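Local coordinates for manganese lipoxygenase (Gaeumannomyces graminis, PDB 5FX8), which uses a catalytic manganese ion to oxygenate linoleic and alpha-linolenic acids to their 11S- and 13R-hydroperoxides, at residues D133-L136 against L137-H141; L260-T263 against P264-K268; D269-L272 against L273-M277; T579-I582 against S583-I586. All blocks are in the same frame, centred on the assembly; numbering follows the deposited sequence.

Contact 1. Residues D133-L136 against L137-H141; sequences DFAL and LYNGH
Ala135 O receives two backbone N-H groups, those of Tyr138 and Asn139, where a 3-10 turn gives way to a type II beta turn spanning Tyr138 to His141. The two donors arrive differently. Asn139 N lies 3.0 Å from Ala135 O, almost in line with the C=O bond (173° at the oxygen), whereas Tyr138 N, 2.9 Å from the same oxygen, sits above the carbonyl plane. One residue earlier, Leu137 N bonds to Phe134 O at 3.1 Å, with a bent N-H angle of 142°. The beta turn is closed by His141 N on Tyr138 O, at 3.2 Å.

The polar side-chain ends look elsewhere: Asp133 OD2 accepts from the backbone N of Lys129 and Thr130, and Tyr138 OH is hydrogen-bonded to Leu493 N. Phe134 and Leu137 run side by side, with Leu137 CD2 at the ring edge near its plane; Leu137 also packs on Ile122 of helix 86-124 and on Val530 and Val533 of helix 526-539, so the segment bridges two helices. With CG beside its own backbone N (chi1 -67°), the Asn139 amide folds back toward the 3-10 segment and places ND2 3.7 Å from Ala135 CB.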
loop_
_atom_site.group_PDB
_atom_site.type_symbol
_atom_site.label_atom_id
_atom_site.label_comp_id
_atom_site.label_asym_id
_atom_site.label_seq_id
_atom_site.Cartn_x
_atom_site.Cartn_y
_atom_site.Cartn_z
ATOM N N ASP A 133 -2.742 -18.644 20.747
ATOM C CA ASP A 133 -2.211 -19.332 19.574
ATOM C C ASP A 133 -2.354 -18.503 18.313
ATOM O O ASP A 133 -1.730 -18.828 17.301
ATOM C CB ASP A 133 -2.897 -20.683 19.373
ATOM C CG ASP A 133 -2.783 -21.579 20.584
ATOM O OD1 ASP A 133 -1.748 -21.479 21.271
ATOM O OD2 ASP A 133 -3.731 -22.358 20.863
ATOM N N PHE A 134 -3.155 -17.442 18.345
ATOM C CA PHE A 134 -3.197 -16.532 17.217
ATOM C C PHE A 134 -1.848 -15.907 16.940
ATOM O O PHE A 134 -1.619 -15.441 15.829
ATOM C CB PHE A 134 -4.229 -15.446 17.448
ATOM C CG PHE A 134 -5.581 -15.782 16.937
ATOM C CD1 PHE A 134 -5.923 -15.528 15.621
ATOM C CD2 PHE A 134 -6.518 -16.356 17.759
ATOM C CE1 PHE A 134 -7.178 -15.843 15.138
ATOM C CE2 PHE A 134 -7.779 -16.671 17.280
ATOM C CZ PHE A 134 -8.106 -16.409 15.971
ATOM N N ALA A 135 -0.940 -15.902 17.907
ATOM C CA ALA A 135 0.390 -15.387 17.632
ATOM C C ALA A 135 1.149 -16.275 16.661
ATOM O O ALA A 135 2.065 -15.803 15.992
ATOM C CB ALA A 135 1.175 -15.228 18.928
ATOM N N LEU A 136 0.800 -17.561 16.580
ATOM C CA LEU A 136 1.397 -18.441 15.586
ATOM C C LEU A 136 1.153 -17.936 14.181
ATOM O O LEU A 136 1.925 -18.234 13.275
ATOM C CB LEU A 136 0.831 -19.850 15.722
ATOM C CG LEU A 136 0.944 -20.500 17.088
ATOM C CD1 LEU A 136 -0.026 -21.633 17.150
ATOM C CD2 LEU A 136 2.342 -20.990 17.280
ATOM N N LEU A 137 0.095 -17.174 13.988
ATOM C CA LEU A 137 -0.162 -16.553 12.710
ATOM C C LEU A 137 0.956 -15.608 12.272
ATOM O O LEU A 137 1.140 -15.400 11.071
ATOM C CB LEU A 137 -1.479 -15.832 12.847
ATOM C CG LEU A 137 -2.335 -15.466 11.675
ATOM C CD1 LEU A 137 -2.591 -16.666 10.854
ATOM C CD2 LEU A 137 -3.600 -14.943 12.296
ATOM N N TYR A 138 1.730 -15.063 13.205
ATOM C CA TYR A 138 2.649 -13.968 12.915
ATOM C C TYR A 138 4.100 -14.268 13.249
ATOM O O TYR A 138 4.998 -13.809 12.547
ATOM C CB TYR A 138 2.206 -12.716 13.683
ATOM C CG TYR A 138 0.861 -12.165 13.281
ATOM C CD1 TYR A 138 0.688 -11.567 12.054
ATOM C CD2 TYR A 138 -0.215 -12.237 14.128
ATOM C CE1 TYR A 138 -0.503 -11.067 11.682
ATOM C CE2 TYR A 138 -1.419 -11.737 13.764
ATOM C CZ TYR A 138 -1.554 -11.150 12.537
ATOM O OH TYR A 138 -2.747 -10.634 12.141
ATOM N N ASN A 139 4.371 -15.004 14.311
ATOM C CA ASN A 139 5.746 -15.169 14.756
ATOM C C ASN A 139 6.546 -15.928 13.723
ATOM O O ASN A 139 6.271 -17.096 13.458
ATOM C CB ASN A 139 5.781 -15.897 16.085
ATOM C CG ASN A 139 5.189 -15.072 17.185
ATOM O OD1 ASN A 139 5.043 -13.858 17.044
ATOM N ND2 ASN A 139 4.832 -15.716 18.286
ATOM N N GLY A 140 7.544 -15.271 13.150
ATOM C CA GLY A 140 8.442 -15.928 12.234
ATOM C C GLY A 140 7.961 -15.985 10.811
ATOM O O GLY A 140 8.653 -16.550 9.963
ATOM N N HIS A 141 6.804 -15.421 10.514
ATOM C CA HIS A 141 6.218 -15.538 9.201
ATOM C C HIS A 141 6.116 -14.171 8.560
ATOM O O HIS A 141 6.339 -13.136 9.196
ATOM C CB HIS A 141 4.839 -16.194 9.264
ATOM C CG HIS A 141 4.868 -17.612 9.735
ATOM N ND1 HIS A 141 5.357 -18.642 8.964
ATOM C CD2 HIS A 141 4.469 -18.172 10.899
ATOM C CE1 HIS A 141 5.261 -19.773 9.634
ATOM N NE2 HIS A 141 4.723 -19.517 10.810
#

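Contact 2. Residues L260-T263 against P264-K268; sequences LTYT and PLDDK
Thr263 and Asp266 are joined by two hydrogen bonds running in opposite senses. Asp266 N donates to Thr263 O at 3.0 Å. In return, Thr263 N donates to Asp266 OD1 at 2.6 Å; the carboxylate oxygen is met on its anti side, somewhat out of the carboxylate plane, and the N-H angle of 130° makes this a bent bond. The Asp266 side chain reaches back because CG stands beside its own backbone N (chi1 -80°), which turns the carboxylate back toward Thr263 N. A weak bond from Thr263 OG1 to Tyr262 O lies on the strand side.

The backbone bond closes a type I beta turn from Thr263 to Asp266, with Pro264 and Leu265 at its corners; the side-chain bond to Thr263 N adds a second tie. The turn follows strand 261-262, an outermost strand of the five-stranded antiparallel sheet within this chain, and leads to helix 268-305, for which Asp267 occupies the N-cap position without a side-chain capping bond.

Charge enters through Lys508: its NZ forms a salt bridge with Asp266 OD2 and donates to Thr261 O, and the lysine also makes a cation-pi contact with the Tyr262 ring. The ring and carboxylate planes of Tyr262 and Asp266 are 48° apart, and Asp266 OD2 comes 3.9 Å from Tyr262 CD2.

Apolar contact is made by the methyl branch of Thr263. CG2 is anti to the backbone N and lies 3.7 Å from Leu265 CB. Both side chains also rest on Val194 of helix 192-199, while the Pro264 ring packs against Trp271.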
loop_
_atom_site.group_PDB
_atom_site.type_symbol
_atom_site.label_atom_id
_atom_site.label_comp_id
_atom_site.label_asym_id
_atom_site.label_seq_id
_atom_site.Cartn_x
_atom_site.Cartn_y
_atom_site.Cartn_z
ATOM N N LEU A 260 -26.879 -4.455 23.539
ATOM C CA LEU A 260 -26.260 -4.366 24.846
ATOM C C LEU A 260 -25.214 -3.252 24.886
ATOM O O LEU A 260 -24.701 -2.805 23.861
ATOM C CB LEU A 260 -25.621 -5.699 25.212
ATOM C CG LEU A 260 -26.568 -6.889 25.263
ATOM C CD1 LEU A 260 -25.802 -8.103 25.692
ATOM C CD2 LEU A 260 -27.652 -6.605 26.232
ATOM N N THR A 261 -24.887 -2.817 26.097
ATOM C CA THR A 261 -23.844 -1.828 26.331
ATOM C C THR A 261 -22.796 -2.445 27.239
ATOM O O THR A 261 -23.104 -2.834 28.362
ATOM C CB THR A 261 -24.408 -0.555 26.967
ATOM O OG1 THR A 261 -25.516 -0.075 26.204
ATOM C CG2 THR A 261 -23.363 0.525 26.981
ATOM N N TYR A 262 -21.568 -2.524 26.765
ATOM C CA TYR A 262 -20.466 -3.102 27.517
ATOM C C TYR A 262 -19.548 -2.027 28.100
ATOM O O TYR A 262 -19.521 -0.875 27.664
ATOM C CB TYR A 262 -19.644 -4.030 26.630
ATOM C CG TYR A 262 -20.401 -5.189 26.058
ATOM C CD1 TYR A 262 -21.123 -5.061 24.882
ATOM C CD2 TYR A 262 -20.357 -6.423 26.667
ATOM C CE1 TYR A 262 -21.783 -6.110 24.366
ATOM C CE2 TYR A 262 -21.015 -7.467 26.154
ATOM C CZ TYR A 262 -21.729 -7.308 25.009
ATOM O OH TYR A 262 -22.394 -8.370 24.484
ATOM N N THR A 263 -18.756 -2.441 29.073
ATOM C CA THR A 263 -17.884 -1.541 29.805
ATOM C C THR A 263 -16.675 -2.368 30.201
ATOM O O THR A 263 -16.765 -3.598 30.223
ATOM C CB THR A 263 -18.624 -0.962 31.034
ATOM O OG1 THR A 263 -19.488 0.102 30.627
ATOM C CG2 THR A 263 -17.716 -0.447 32.039
ATOM N N PRO A 264 -15.520 -1.744 30.465
ATOM C CA PRO A 264 -14.419 -2.502 31.078
ATOM C C PRO A 264 -14.765 -3.117 32.434
ATOM O O PRO A 264 -13.936 -3.839 32.986
ATOM C CB PRO A 264 -13.307 -1.464 31.213
ATOM C CG PRO A 264 -13.591 -0.482 30.172
ATOM C CD PRO A 264 -15.074 -0.436 29.970
ATOM N N LEU A 265 -15.944 -2.858 32.988
ATOM C CA LEU A 265 -16.398 -3.496 34.217
ATOM C C LEU A 265 -17.249 -4.741 33.974
ATOM O O LEU A 265 -17.585 -5.433 34.937
ATOM C CB LEU A 265 -17.196 -2.502 35.075
ATOM C CG LEU A 265 -16.399 -1.324 35.614
ATOM C CD1 LEU A 265 -17.266 -0.558 36.566
ATOM C CD2 LEU A 265 -15.120 -1.801 36.284
ATOM N N ASP A 266 -17.624 -5.022 32.732
ATOM C CA ASP A 266 -18.233 -6.289 32.364
ATOM C C ASP A 266 -17.253 -7.428 32.608
ATOM O O ASP A 266 -16.083 -7.220 32.905
ATOM C CB ASP A 266 -18.624 -6.305 30.884
ATOM C CG ASP A 266 -19.916 -5.594 30.604
ATOM O OD1 ASP A 266 -19.889 -4.376 30.396
ATOM O OD2 ASP A 266 -20.964 -6.251 30.563
ATOM N N ASP A 267 -17.747 -8.649 32.443
ATOM C CA ASP A 267 -16.859 -9.796 32.469
ATOM C C ASP A 267 -15.744 -9.598 31.454
ATOM O O ASP A 267 -15.908 -8.935 30.436
ATOM C CB ASP A 267 -17.624 -11.096 32.167
ATOM C CG ASP A 267 -18.597 -11.492 33.286
ATOM O OD1 ASP A 267 -18.867 -10.649 34.173
ATOM O OD2 ASP A 267 -19.116 -12.634 33.272
ATOM N N LYS A 268 -14.598 -10.188 31.755
ATOM C CA LYS A 268 -13.427 -10.054 30.909
ATOM C C LYS A 268 -13.745 -10.393 29.458
ATOM O O LYS A 268 -13.448 -9.608 28.552
ATOM C CB LYS A 268 -12.316 -10.938 31.471
ATOM C CG LYS A 268 -10.954 -10.848 30.788
ATOM C CD LYS A 268 -10.922 -11.683 29.477
ATOM C CE LYS A 268 -9.635 -12.449 29.171
ATOM N NZ LYS A 268 -9.893 -13.554 28.172
#

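Contact 3. Residues D269-L272 against L273-M277; sequences DDWL and LAKIM
Lys275 lays its aliphatic chain over one face of the Trp271 indole, one helical turn earlier. Lys275 CG is 4.0 Å from the centroid of the six-membered ring and 23° off its normal, a CH-pi contact offset toward the rim. From there the chain advances to the pyrrole side, where Lys275 CE comes 3.3 Å from Trp271 NE1. A bend at chi3 (-70°) redirects the chain beyond CD as it crosses the indole.

Polar ends converge on one outside carboxylate: Asp161 OD1 accepts from Trp271 NE1 and forms a salt bridge with Lys275 NZ. This common partner ties the indole N-H and the ammonium group together and would be expected to offset the lysine charge in buried surroundings.

Apolar contacts are looser. Ala274 CB lies 4.3 Å from Trp271 CE3, obliquely to the ring, and Leu272 CG is 4.4 Å from Ile276 CD1. Outside the segments, Trp271, Ala274 and Lys275 all touch Ile252 of strand 246-253.

Backbone bonds supply the regular frame: Leu273 N to Asp269 O, Ala274 N to Asp270 O, Lys275 N to Trp271 O and Ile276 N to Leu272 O, between 2.9 and 3.0 Å. These i to i+4 bonds mark an alpha-helix, here the opening turns of helix 268-305, whose later residues His290 and His294 bind the catalytic manganese.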
loop_
_atom_site.group_PDB
_atom_site.type_symbol
_atom_site.label_atom_id
_atom_site.label_comp_id
_atom_site.label_asym_id
_atom_site.label_seq_id
_atom_site.Cartn_x
_atom_site.Cartn_y
_atom_site.Cartn_z
ATOM N N ASP A 269 -14.352 -11.558 29.208
ATOM C CA ASP A 269 -14.605 -11.954 27.825
ATOM C C ASP A 269 -15.673 -11.102 27.179
ATOM O O ASP A 269 -15.619 -10.878 25.974
ATOM C CB ASP A 269 -15.008 -13.412 27.741
ATOM C CG ASP A 269 -13.901 -14.329 28.146
ATOM O OD1 ASP A 269 -12.736 -13.987 27.882
ATOM O OD2 ASP A 269 -14.191 -15.379 28.752
ATOM N N ASP A 270 -16.642 -10.610 27.938
ATOM C CA ASP A 270 -17.621 -9.727 27.324
ATOM C C ASP A 270 -16.973 -8.434 26.858
ATOM O O ASP A 270 -17.244 -7.961 25.752
ATOM C CB ASP A 270 -18.756 -9.421 28.284
ATOM C CG ASP A 270 -19.694 -10.589 28.466
ATOM O OD1 ASP A 270 -19.609 -11.563 27.695
ATOM O OD2 ASP A 270 -20.525 -10.527 29.392
ATOM N N TRP A 271 -16.128 -7.831 27.696
ATOM C CA TRP A 271 -15.516 -6.573 27.299
ATOM C C TRP A 271 -14.555 -6.796 26.160
ATOM O O TRP A 271 -14.528 -6.016 25.203
ATOM C CB TRP A 271 -14.798 -5.917 28.471
ATOM C CG TRP A 271 -13.953 -4.734 28.083
ATOM C CD1 TRP A 271 -12.616 -4.650 28.180
ATOM C CD2 TRP A 271 -14.391 -3.486 27.514
ATOM N NE1 TRP A 271 -12.168 -3.427 27.728
ATOM C CE2 TRP A 271 -13.238 -2.693 27.313
ATOM C CE3 TRP A 271 -15.637 -2.960 27.158
ATOM C CZ2 TRP A 271 -13.290 -1.417 26.778
ATOM C CZ3 TRP A 271 -15.687 -1.674 26.632
ATOM C CH2 TRP A 271 -14.524 -0.920 26.450
ATOM N N LEU A 272 -13.777 -7.871 26.231
ATOM C CA LEU A 272 -12.868 -8.163 25.137
ATOM C C LEU A 272 -13.634 -8.357 23.835
ATOM O O LEU A 272 -13.233 -7.834 22.790
ATOM C CB LEU A 272 -12.020 -9.378 25.478
ATOM C CG LEU A 272 -11.087 -9.878 24.385
ATOM C CD1 LEU A 272 -10.156 -8.819 23.913
ATOM C CD2 LEU A 272 -10.289 -11.029 24.887
ATOM N N LEU A 273 -14.780 -9.041 23.893
ATOM C CA LEU A 273 -15.567 -9.268 22.687
ATOM C C LEU A 273 -16.190 -7.984 22.182
ATOM O O LEU A 273 -16.402 -7.827 20.979
ATOM C CB LEU A 273 -16.660 -10.305 22.939
ATOM C CG LEU A 273 -17.421 -10.727 21.678
ATOM C CD1 LEU A 273 -16.467 -11.310 20.685
ATOM C CD2 LEU A 273 -18.444 -11.736 22.024
ATOM N N ALA A 274 -16.519 -7.073 23.087
ATOM C CA ALA A 274 -17.036 -5.791 22.654
ATOM C C ALA A 274 -15.973 -5.028 21.887
ATOM O O ALA A 274 -16.249 -4.428 20.839
ATOM C CB ALA A 274 -17.520 -5.001 23.857
ATOM N N LYS A 275 -14.740 -5.064 22.383
ATOM C CA LYS A 275 -13.685 -4.392 21.662
ATOM C C LYS A 275 -13.442 -5.052 20.324
ATOM O O LYS A 275 -13.141 -4.361 19.357
ATOM C CB LYS A 275 -12.414 -4.355 22.490
ATOM C CG LYS A 275 -12.528 -3.468 23.676
ATOM C CD LYS A 275 -11.195 -3.339 24.345
ATOM C CE LYS A 275 -10.768 -4.602 25.018
ATOM N NZ LYS A 275 -9.399 -4.395 25.518
ATOM N N ILE A 276 -13.588 -6.373 20.237
ATOM C CA ILE A 276 -13.430 -7.043 18.952
ATOM C C ILE A 276 -14.532 -6.625 17.980
ATOM O O ILE A 276 -14.267 -6.366 16.795
ATOM C CB ILE A 276 -13.384 -8.570 19.132
ATOM C CG1 ILE A 276 -12.138 -8.976 19.916
ATOM C CG2 ILE A 276 -13.297 -9.248 17.788
ATOM C CD1 ILE A 276 -11.979 -10.440 20.114
ATOM N N MET A 277 -15.777 -6.534 18.450
ATOM C CA MET A 277 -16.843 -6.112 17.548
ATOM C C MET A 277 -16.614 -4.689 17.049
ATOM O O MET A 277 -16.794 -4.393 15.855
ATOM C CB MET A 277 -18.196 -6.240 18.239
ATOM C CG MET A 277 -18.530 -7.648 18.591
ATOM S SD MET A 277 -20.186 -7.861 19.266
ATOM C CE MET A 277 -20.021 -7.269 20.932
#

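Contact 4. Residues T579-I582 against S583-I586; sequences TGRI and SREI
Four successive i to i+4 backbone bonds carry the helix from Thr579 to Ile586: Ser583 N to Thr579 O (2.9 Å), then Arg584 N to Gly580 O, Glu585 N to Arg581 O and Ile586 N to Ile582 O (each 3.0 Å). Ser583 adds its side chain to this ladder. Its OG stands between its own backbone N and carbonyl carbon (chi1 71°), turned back along the helix, 3.1 Å from Thr579 O and 3.2 Å from Gly580 O.

Arg584 folds back as well, with a bend at chi3 (-64°) that lays its guanidinium flat against the preceding turn. Gly580 O lies 3.2 Å from the guanidinium plane, over its centre, so the carbonyl meets a face rather than the N-H groups. Arg584 NH2 also makes a long, weak ion pair with Glu577. Arg581 crosses that side chain at a slant, its guanidinium plane 87° from that of Arg584, and Arg581 CG approaches Arg584 NH2 to 3.9 Å.

Ile582 and Ile586 lie side by side and point the same way, with Ile582 CG2 3.9 Å from Ile586 CD1. Ile586 also touches Thr605 and Asn608, and Ser583 touches Asn608 and Ala610. A zonadhesin chain meets this stretch too: its Asp175 packs on Arg581 and its Thr177 on Glu585. The arrangement is that of an alpha-helix in which a serine hydroxyl turns back to the carbonyls of the preceding turn, near the end of helix 566-587 in the largely helical lipoxygenase fold.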
loop_
_atom_site.group_PDB
_atom_site.type_symbol
_atom_site.label_atom_id
_atom_site.label_comp_id
_atom_site.label_asym_id
_atom_site.label_seq_id
_atom_site.Cartn_x
_atom_site.Cartn_y
_atom_site.Cartn_z
ATOM N N THR A 579 12.859 14.185 5.024
ATOM C CA THR A 579 12.264 12.870 5.184
ATOM C C THR A 579 13.284 11.830 5.628
ATOM O O THR A 579 12.893 10.801 6.175
ATOM C CB THR A 579 11.574 12.423 3.892
ATOM O OG1 THR A 579 12.514 12.365 2.820
ATOM C CG2 THR A 579 10.452 13.367 3.526
ATOM N N GLY A 580 14.577 12.068 5.437
ATOM C CA GLY A 580 15.549 11.206 6.079
ATOM C C GLY A 580 15.508 11.338 7.586
ATOM O O GLY A 580 15.537 10.341 8.314
ATOM N N ARG A 581 15.419 12.574 8.078
ATOM C CA ARG A 581 15.281 12.770 9.518
ATOM C C ARG A 581 14.014 12.109 10.025
ATOM O O ARG A 581 14.021 11.429 11.053
ATOM C CB ARG A 581 15.258 14.256 9.855
ATOM C CG ARG A 581 16.573 14.858 10.221
ATOM C CD ARG A 581 16.480 16.384 10.231
ATOM N NE ARG A 581 15.793 16.916 11.410
ATOM C CZ ARG A 581 16.397 17.437 12.476
ATOM N NH1 ARG A 581 17.723 17.501 12.535
ATOM N NH2 ARG A 581 15.670 17.897 13.484
ATOM N N ILE A 582 12.905 12.319 9.319
ATOM C CA ILE A 582 11.631 11.822 9.815
ATOM C C ILE A 582 11.629 10.302 9.825
ATOM O O ILE A 582 11.123 9.670 10.761
ATOM C CB ILE A 582 10.472 12.398 8.983
ATOM C CG1 ILE A 582 10.346 13.899 9.222
ATOM C CG2 ILE A 582 9.172 11.689 9.303
ATOM C CD1 ILE A 582 9.485 14.609 8.220
ATOM N N SER A 583 12.238 9.687 8.815
ATOM C CA SER A 583 12.173 8.244 8.745
ATOM C C SER A 583 13.107 7.614 9.761
ATOM O O SER A 583 12.776 6.584 10.349
ATOM C CB SER A 583 12.473 7.776 7.327
ATOM O OG SER A 583 13.811 7.965 7.004
ATOM N N ARG A 584 14.260 8.230 10.015
ATOM C CA ARG A 584 15.077 7.740 11.117
ATOM C C ARG A 584 14.357 7.885 12.457
ATOM O O ARG A 584 14.408 6.968 13.281
ATOM C CB ARG A 584 16.425 8.442 11.131
ATOM C CG ARG A 584 17.311 7.960 10.020
ATOM C CD ARG A 584 18.693 8.523 10.112
ATOM N NE ARG A 584 18.733 9.969 9.951
ATOM C CZ ARG A 584 18.749 10.610 8.790
ATOM N NH1 ARG A 584 18.719 9.955 7.632
ATOM N NH2 ARG A 584 18.785 11.924 8.788
ATOM N N GLU A 585 13.652 9.001 12.689
ATOM C CA GLU A 585 12.890 9.117 13.936
ATOM C C GLU A 585 11.849 8.011 14.057
ATOM O O GLU A 585 11.664 7.445 15.136
ATOM C CB GLU A 585 12.193 10.476 14.052
ATOM C CG GLU A 585 13.097 11.678 14.173
ATOM C CD GLU A 585 12.356 13.002 13.989
ATOM O OE1 GLU A 585 11.109 12.987 13.861
ATOM O OE2 GLU A 585 13.025 14.065 13.978
ATOM N N ILE A 586 11.141 7.693 12.976
ATOM C CA ILE A 586 10.050 6.734 13.109
ATOM C C ILE A 586 10.588 5.317 13.238
ATOM O O ILE A 586 10.171 4.564 14.118
ATOM C CB ILE A 586 9.057 6.872 11.944
ATOM C CG1 ILE A 586 8.387 8.238 12.022
ATOM C CG2 ILE A 586 8.014 5.746 11.993
ATOM C CD1 ILE A 586 7.504 8.519 10.902
#

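In the fold
Along the chain the four contacts come in series, all inside the lipoxygenase domain. Contacts 2 and 3 are direct neighbours, centres 8 Å apart: strand 261-262 leads through its turn into helix 268-305, and the helix packs back on the strand, with Tyr262 CB 3.6 Å from Ala274 CB. Contact 1, in the loop between helices 86-124 and 161-166, lies about 21 Å from contact 3 between centres, without touching it. Contact 4, on helix 566-587, is about 36 Å from contact 3, centre to centre. Contacts 2 and 3 together join the outermost strand to the start of helix 268-305, which farther on carries His290 and His294; none of the four is at the manganese.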